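Local coordinates for 3-oxoacyl-[acyl-carrier-protein] synthase 2 (Rickettsia rickettsii, PDB 4JGA) that probably catalyses the decarboxylative condensation of acyl groups with malonyl-acyl carrier protein that elongates fatty acid chains, at residues D308-A313 and Q342-E347; I336-V341 and D396-D401. One frame throughout, in Å; residues are numbered along the deposited sequence.

Interaction 1: residues D308-A313 and Q342-E347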
ATOM      1  N   ASP A 308       9.088  20.723   3.796  1.00 10.78           N
ATOM      2  CA  ASP A 308       8.399  20.174   4.964  1.00 10.72           C
ATOM      3  C   ASP A 308       9.258  19.168   5.748  1.00 10.24           C
ATOM      4  O   ASP A 308       9.151  19.075   6.948  1.00 10.11           O
ATOM      5  CB  ASP A 308       7.120  19.467   4.535  1.00 10.48           C
ATOM      6  CG  ASP A 308       6.071  20.436   3.963  1.00 10.99           C
ATOM      7  OD1 ASP A 308       6.282  21.679   3.947  1.00 11.57           O
ATOM      8  OD2 ASP A 308       5.047  19.888   3.524  1.00 11.15           O
ATOM      9  N   ALA A 309      10.089  18.419   5.049  1.00  9.83           N
ATOM     10  CA  ALA A 309      10.912  17.417   5.709  1.00  9.81           C
ATOM     11  C   ALA A 309      11.880  18.108   6.661  1.00 10.52           C
ATOM     12  O   ALA A 309      12.069  17.677   7.789  1.00 10.54           O
ATOM     13  CB  ALA A 309      11.647  16.572   4.689  1.00  9.45           C
ATOM     14  N   MET A 310      12.385  19.258   6.228  1.00 11.22           N
ATOM     15  CA  MET A 310      13.305  20.073   7.033  1.00 12.07           C
ATOM     16  C   MET A 310      12.611  20.807   8.154  1.00 12.60           C
ATOM     17  O   MET A 310      13.133  20.866   9.264  1.00 12.93           O
ATOM     18  CB  MET A 310      14.077  21.029   6.133  1.00 12.48           C
ATOM     19  CG  MET A 310      15.103  20.306   5.284  1.00 12.38           C
ATOM     20  SD  MET A 310      16.124  21.435   4.340  1.00 13.08           S
ATOM     21  CE  MET A 310      14.983  22.128   3.181  1.00 13.07           C
ATOM     22  N   LEU A 311      11.414  21.328   7.881  1.00 12.71           N
ATOM     23  CA  LEU A 311      10.613  21.907   8.946  1.00 13.38           C
ATOM     24  C   LEU A 311      10.261  20.859  10.012  1.00 13.19           C
ATOM     25  O   LEU A 311      10.335  21.123  11.210  1.00 13.58           O
ATOM     26  CB  LEU A 311       9.343  22.580   8.387  1.00 13.49           C
ATOM     27  CG  LEU A 311       9.578  23.864   7.573  1.00 14.07           C
ATOM     28  CD1 LEU A 311       8.270  24.325   6.935  1.00 14.17           C
ATOM     29  CD2 LEU A 311      10.167  25.014   8.417  1.00 15.05           C
ATOM     30  N   ASP A 312       9.873  19.686   9.563  1.00 12.74           N
ATOM     31  CA  ASP A 312       9.530  18.561  10.437  1.00 12.89           C
ATOM     32  C   ASP A 312      10.771  18.218  11.308  1.00 13.35           C
ATOM     33  O   ASP A 312      10.641  17.992  12.504  1.00 13.42           O
ATOM     34  CB  ASP A 312       9.080  17.361   9.572  1.00 12.18           C
ATOM     35  CG  ASP A 312       8.608  16.154  10.391  1.00 12.34           C
ATOM     36  OD1 ASP A 312       7.928  16.373  11.379  1.00 12.91           O
ATOM     37  OD2 ASP A 312       8.930  14.987  10.049  1.00 12.09           O
ATOM     38  N   ALA A 313      11.962  18.268  10.704  1.00 13.64           N
ATOM     39  CA  ALA A 313      13.246  18.047  11.413  1.00 14.15           C
ATOM     40  C   ALA A 313      13.725  19.193  12.309  1.00 15.37           C
ATOM     41  O   ALA A 313      14.717  19.037  13.054  1.00 15.57           O
ATOM     42  CB  ALA A 313      14.315  17.750  10.399  1.00 13.83           C
ATOM     43  N   GLN A 342      17.687  23.856  -6.252  1.00 16.47           N
ATOM     44  CA  GLN A 342      18.442  25.110  -6.282  1.00 17.88           C
ATOM     45  C   GLN A 342      17.657  26.287  -5.653  1.00 18.75           C
ATOM     46  O   GLN A 342      18.229  27.092  -4.927  1.00 18.90           O
ATOM     47  CB  GLN A 342      18.996  25.384  -7.696  1.00 18.55           C
ATOM     48  CG  GLN A 342      20.076  24.359  -8.006  1.00 18.72           C
ATOM     49  CD  GLN A 342      20.783  24.505  -9.329  1.00 19.74           C
ATOM     50  OE1 GLN A 342      21.922  24.060  -9.465  1.00 20.36           O
ATOM     51  NE2 GLN A 342      20.118  25.085 -10.318  1.00 20.08           N
ATOM     52  N   LYS A 343      16.352  26.332  -5.895  1.00 19.34           N
ATOM     53  CA  LYS A 343      15.480  27.323  -5.286  1.00 20.82           C
ATOM     54  C   LYS A 343      15.604  27.246  -3.782  1.00 20.02           C
ATOM     55  O   LYS A 343      15.776  28.244  -3.114  1.00 20.16           O
ATOM     56  CB  LYS A 343      14.016  27.049  -5.674  1.00 22.55           C
ATOM     57  CG  LYS A 343      13.016  28.176  -5.369  1.00 25.18           C
ATOM     58  CD  LYS A 343      12.536  28.755  -6.700  1.00 27.60           C
ATOM     59  CE  LYS A 343      11.658  30.002  -6.536  1.00 29.33           C
ATOM     60  NZ  LYS A 343      12.459  31.235  -6.411  1.00 31.07           N
ATOM     61  N   LEU A 344      15.532  26.030  -3.254  1.00 18.80           N
ATOM     62  CA  LEU A 344      15.555  25.829  -1.812  1.00 18.29           C
ATOM     63  C   LEU A 344      16.949  25.996  -1.185  1.00 18.55           C
ATOM     64  O   LEU A 344      17.060  26.510  -0.046  1.00 18.66           O
ATOM     65  CB  LEU A 344      15.031  24.422  -1.530  1.00 17.55           C
ATOM     66  CG  LEU A 344      14.476  24.042  -0.186  1.00 17.09           C
ATOM     67  CD1 LEU A 344      13.492  25.060   0.373  1.00 17.21           C
ATOM     68  CD2 LEU A 344      13.807  22.673  -0.374  1.00 16.45           C
ATOM     69  N   PHE A 345      18.002  25.596  -1.912  1.00 18.11           N
ATOM     70  CA  PHE A 345      19.327  25.468  -1.307  1.00 18.44           C
ATOM     71  C   PHE A 345      20.404  26.409  -1.797  1.00 20.01           C
ATOM     72  O   PHE A 345      21.373  26.655  -1.073  1.00 20.38           O
ATOM     73  CB  PHE A 345      19.840  24.036  -1.481  1.00 17.60           C
ATOM     74  CG  PHE A 345      19.110  23.034  -0.636  1.00 16.35           C
ATOM     75  CD1 PHE A 345      19.437  22.885   0.703  1.00 16.23           C
ATOM     76  CD2 PHE A 345      18.104  22.248  -1.178  1.00 15.39           C
ATOM     77  CE1 PHE A 345      18.756  21.983   1.493  1.00 15.68           C
ATOM     78  CE2 PHE A 345      17.417  21.337  -0.397  1.00 14.74           C
ATOM     79  CZ  PHE A 345      17.748  21.188   0.937  1.00 14.78           C
ATOM     80  N   LEU A 346      20.266  26.953  -2.998  1.00 21.04           N
ATOM     81  CA  LEU A 346      21.403  27.642  -3.603  1.00 22.92           C
ATOM     82  C   LEU A 346      21.920  28.864  -2.783  1.00 23.91           C
ATOM     83  O   LEU A 346      23.128  28.984  -2.542  1.00 23.99           O
ATOM     84  CB  LEU A 346      21.076  28.004  -5.058  1.00 23.91           C
ATOM     85  CG  LEU A 346      22.167  28.727  -5.858  1.00 25.87           C
ATOM     86  CD1 LEU A 346      23.429  27.872  -5.931  1.00 25.97           C
ATOM     87  CD2 LEU A 346      21.653  29.086  -7.254  1.00 26.55           C
ATOM     88  N   GLU A 347      21.002  29.725  -2.329  1.00 24.34           N
ATOM     89  CA  GLU A 347      21.368  30.937  -1.575  1.00 25.72           C
ATOM     90  C   GLU A 347      21.909  30.580  -0.193  1.00 25.35           C
ATOM     91  O   GLU A 347      22.910  31.129   0.222  1.00 26.40           O
ATOM     92  CB  GLU A 347      20.183  31.941  -1.459  1.00 25.85           C
TER

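Interaction 2: residues I336-V341 and D396-D401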
ATOM      1  N   ILE A 336      13.221  19.597 -13.298  1.00 13.44           N
ATOM      2  CA  ILE A 336      12.291  20.054 -12.288  1.00 12.92           C
ATOM      3  C   ILE A 336      12.869  19.889 -10.884  1.00 12.32           C
ATOM      4  O   ILE A 336      12.780  20.821 -10.055  1.00 12.27           O
ATOM      5  CB  ILE A 336      10.944  19.334 -12.435  1.00 12.52           C
ATOM      6  CG1 ILE A 336      10.237  19.858 -13.699  1.00 13.14           C
ATOM      7  CG2 ILE A 336      10.071  19.563 -11.225  1.00 12.04           C
ATOM      8  CD1 ILE A 336       9.163  18.909 -14.215  1.00 12.93           C
ATOM      9  N   GLU A 337      13.463  18.726 -10.631  1.00 11.82           N
ATOM     10  CA  GLU A 337      14.088  18.463  -9.330  1.00 11.47           C
ATOM     11  C   GLU A 337      15.277  19.406  -9.123  1.00 12.03           C
ATOM     12  O   GLU A 337      15.430  19.999  -8.066  1.00 11.94           O
ATOM     13  CB  GLU A 337      14.550  17.016  -9.195  1.00 11.10           C
ATOM     14  CG  GLU A 337      15.168  16.744  -7.826  1.00 10.82           C
ATOM     15  CD  GLU A 337      15.504  15.290  -7.595  1.00 10.60           C
ATOM     16  OE1 GLU A 337      15.722  14.585  -8.598  1.00 10.81           O
ATOM     17  OE2 GLU A 337      15.585  14.855  -6.411  1.00 10.17           O
ATOM     18  N   LEU A 338      16.085  19.572 -10.147  1.00 12.64           N
ATOM     19  CA  LEU A 338      17.225  20.469 -10.027  1.00 13.51           C
ATOM     20  C   LEU A 338      16.786  21.902  -9.661  1.00 14.05           C
ATOM     21  O   LEU A 338      17.393  22.538  -8.790  1.00 14.42           O
ATOM     22  CB  LEU A 338      18.033  20.474 -11.322  1.00 14.15           C
ATOM     23  CG  LEU A 338      19.220  21.431 -11.353  1.00 14.97           C
ATOM     24  CD1 LEU A 338      20.310  20.904 -10.450  1.00 14.90           C
ATOM     25  CD2 LEU A 338      19.745  21.621 -12.757  1.00 15.78           C
ATOM     26  N   ALA A 339      15.761  22.416 -10.341  1.00 14.32           N
ATOM     27  CA  ALA A 339      15.301  23.795 -10.111  1.00 14.86           C
ATOM     28  C   ALA A 339      14.698  23.898  -8.718  1.00 14.39           C
ATOM     29  O   ALA A 339      14.982  24.870  -8.000  1.00 14.92           O
ATOM     30  CB  ALA A 339      14.322  24.265 -11.191  1.00 15.13           C
ATOM     31  N   ALA A 340      13.911  22.909  -8.309  1.00 13.63           N
ATOM     32  CA  ALA A 340      13.371  22.914  -6.933  1.00 13.37           C
ATOM     33  C   ALA A 340      14.485  22.879  -5.849  1.00 13.63           C
ATOM     34  O   ALA A 340      14.450  23.626  -4.888  1.00 13.76           O
ATOM     35  CB  ALA A 340      12.397  21.751  -6.723  1.00 12.53           C
ATOM     36  N   VAL A 341      15.475  22.005  -6.038  1.00 13.86           N
ATOM     37  CA  VAL A 341      16.639  21.946  -5.158  1.00 14.22           C
ATOM     38  C   VAL A 341      17.409  23.270  -5.092  1.00 15.27           C
ATOM     39  O   VAL A 341      17.692  23.793  -4.012  1.00 15.06           O
ATOM     40  CB  VAL A 341      17.560  20.774  -5.562  1.00 14.11           C
ATOM     41  CG1 VAL A 341      18.910  20.884  -4.867  1.00 14.62           C
ATOM     42  CG2 VAL A 341      16.872  19.452  -5.234  1.00 13.28           C
ATOM     43  N   ASP A 396      22.645  23.090 -18.621  1.00 25.42           N
ATOM     44  CA  ASP A 396      23.059  24.473 -18.395  1.00 27.00           C
ATOM     45  C   ASP A 396      22.656  25.056 -17.048  1.00 26.74           C
ATOM     46  O   ASP A 396      23.379  25.895 -16.476  1.00 27.75           O
ATOM     47  CB  ASP A 396      22.499  25.374 -19.507  1.00 27.94           C
ATOM     48  CG  ASP A 396      23.204  25.170 -20.843  1.00 29.30           C
ATOM     49  OD1 ASP A 396      24.385  24.763 -20.865  1.00 29.22           O
ATOM     50  OD2 ASP A 396      22.565  25.456 -21.872  1.00 30.61           O
ATOM     51  N   GLU A 397      21.526  24.609 -16.545  1.00 26.14           N
ATOM     52  CA  GLU A 397      20.973  25.128 -15.311  1.00 26.37           C
ATOM     53  C   GLU A 397      21.769  24.711 -14.051  1.00 25.31           C
ATOM     54  O   GLU A 397      21.498  25.206 -12.971  1.00 24.57           O
ATOM     55  CB  GLU A 397      19.530  24.627 -15.163  1.00 26.69           C
ATOM     56  CG  GLU A 397      18.598  25.126 -16.252  1.00 28.23           C
ATOM     57  CD  GLU A 397      18.667  24.337 -17.558  1.00 29.60           C
ATOM     58  OE1 GLU A 397      19.567  23.482 -17.785  1.00 29.96           O
ATOM     59  OE2 GLU A 397      17.781  24.589 -18.397  1.00 32.01           O
ATOM     60  N   VAL A 398      22.705  23.783 -14.176  1.00 24.62           N
ATOM     61  CA  VAL A 398      23.399  23.263 -13.003  1.00 24.32           C
ATOM     62  C   VAL A 398      24.242  24.355 -12.327  1.00 25.47           C
ATOM     63  O   VAL A 398      25.044  25.018 -12.988  1.00 26.44           O
ATOM     64  CB  VAL A 398      24.275  22.048 -13.345  1.00 23.58           C
ATOM     65  CG1 VAL A 398      25.163  21.670 -12.173  1.00 23.06           C
ATOM     66  CG2 VAL A 398      23.385  20.876 -13.739  1.00 22.82           C
ATOM     67  N   ASN A 399      24.034  24.551 -11.022  1.00 25.32           N
ATOM     68  CA  ASN A 399      24.784  25.557 -10.248  1.00 26.71           C
ATOM     69  C   ASN A 399      25.288  25.023  -8.930  1.00 25.57           C
ATOM     70  O   ASN A 399      25.711  25.793  -8.074  1.00 26.49           O
ATOM     71  CB  ASN A 399      23.876  26.732  -9.905  1.00 28.26           C
ATOM     72  CG  ASN A 399      23.746  27.728 -11.014  1.00 30.91           C
ATOM     73  OD1 ASN A 399      24.617  27.886 -11.859  1.00 33.86           O
ATOM     74  ND2 ASN A 399      22.622  28.432 -11.001  1.00 32.32           N
ATOM     75  N   ILE A 400      25.203  23.721  -8.730  1.00 23.86           N
ATOM     76  CA  ILE A 400      25.737  23.098  -7.526  1.00 22.79           C
ATOM     77  C   ILE A 400      26.546  21.895  -7.930  1.00 21.63           C
ATOM     78  O   ILE A 400      26.506  21.473  -9.077  1.00 21.49           O
ATOM     79  CB  ILE A 400      24.640  22.643  -6.540  1.00 22.11           C
ATOM     80  CG1 ILE A 400      23.627  21.750  -7.236  1.00 21.30           C
ATOM     81  CG2 ILE A 400      23.954  23.854  -5.932  1.00 22.68           C
ATOM     82  CD1 ILE A 400      22.711  21.097  -6.233  1.00 20.79           C
ATOM     83  N   ASP A 401      27.294  21.375  -6.968  1.00 20.87           N
ATOM     84  CA  ASP A 401      28.137  20.203  -7.155  1.00 20.32           C
ATOM     85  C   ASP A 401      27.273  18.918  -7.192  1.00 18.82           C
ATOM     86  O   ASP A 401      26.677  18.535  -6.195  1.00 18.01           O
ATOM     87  CB  ASP A 401      29.152  20.146  -6.018  1.00 20.54           C
ATOM     88  CG  ASP A 401      30.238  19.123  -6.245  1.00 20.86           C
ATOM     89  OD1 ASP A 401      30.070  18.183  -7.053  1.00 20.18           O
ATOM     90  OD2 ASP A 401      31.286  19.291  -5.594  1.00 21.70           O
TER

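Interaction 1: residues D308-A313 and Q342-E347
Met310 reaches from one helix across to Leu344 and Phe345 of another, and its side chain accounts for more than half of the 111 Å² buried between 308-313 and 342-347. The backbones stay well apart, with 10.8 Å between Met310 CA and Leu344 CA at their nearest, so the helices are joined by side-chain ends. The apolar contacts centre on the Met310 methyl. Met310 CE lies 3.8 Å from Leu344 CD2, and these two side chains meet tip to tip. The same Met310 CE is 3.7 Å from Phe345 CZ, at the far end of the ring, so one methyl touches both neighbours. The bend at chi3 (-68°) turns this methyl out of the otherwise extended line of the methionine chain. The sulfur makes a second kind of contact, a Met-aromatic one: Met310 SD is 4.8 Å from the centroid of the Phe345 ring and 65° off its normal, an oblique approach that brings it near CZ and CE1. Phe345 has CG anti to its carbonyl carbon (chi1 -71°), a setting that carries the far end of the ring closer to 308-313 than its CB direction alone would suggest. Ile320 touches both Met310 and Phe345, Pro317 also lies against the ring, and Tyr303 and Met306 of helix 300-312 pack on Leu344. Helices 300-312 and 331-345 are thereby brought together, while Ala309, on the former, rests on Ser428 and Val430 of strand 425-432 and Ala313 follows against Ile281 of strand 278-287.

Interaction 2: residues I336-V341 and D396-D401
Beside Leu338, which packs on Val398, Glu337 OE2 is gripped twice, by the backbone N of His326 and by Asn418 ND2, while its partner oxygen OE1 accepts the N-H of Gly327. Three bonds hold this buried carboxylate beside the potassium site to which Asn418 and Ala325 belong. Between 336-341 and 396-401 themselves the contact is apolar, and Leu338, next to Glu337 in the chain, carries the larger share: its CD2 lies 3.8 Å from Val398 CG2 and touches the aliphatic start of the neighbouring glutamate, with Leu338 CD2 to Glu397 CB at 3.9 Å. The leucine crosses both of these side chains at about a right angle. Glu397 bends at chi2 (82°), and its carboxylate leads away from the helix, leaving the CB methylene as the part that packs. One helical turn on, Val341 CG1 approaches Ile400 CD1 at 4.0 Å, again crosswise. The isoleucine sets CG1 between its backbone N and carbonyl carbon (chi1 54°) and then extends to CD1, which ends against the valine. Leu338 and Val398 are also the residues of closest backbone approach, 7.4 Å from CA to CA. Met354 of strand 353-355 touches Leu338, Val341 and Ile400 alike, and its backbone is hydrogen-bonded to Asp401. The helix belongs to a beta-alpha-beta crossover, linking the adjacent parallel strands 322-324 and 353-355 of the large mixed sheet, a unit characteristic of the thiolase fold; the 396-401 loop packs beside the outermost of them.

Both contacts use helix 331-345, and their centres lie about 14 Å apart on the same side of the chain's centre. The segments alternate along the sequence: 308-313, then 336-341, 342-347 and finally 396-401, so interaction 2 takes the earlier part of the shared helix and interaction 1 its end. A direct bridge joins them: Gln342 OE1 is 2.7 Å from Asn399 N, and Gln342 NE2 is 3.0 Å from Glu397 O, two probable hydrogen bonds tying the helix side chain to the loop backbone. Helix 331-345 thus meets helix 300-312 and the late loop 396-401, joining parts of the C-terminal half near strand 353-355, an outermost strand of the mixed sheet.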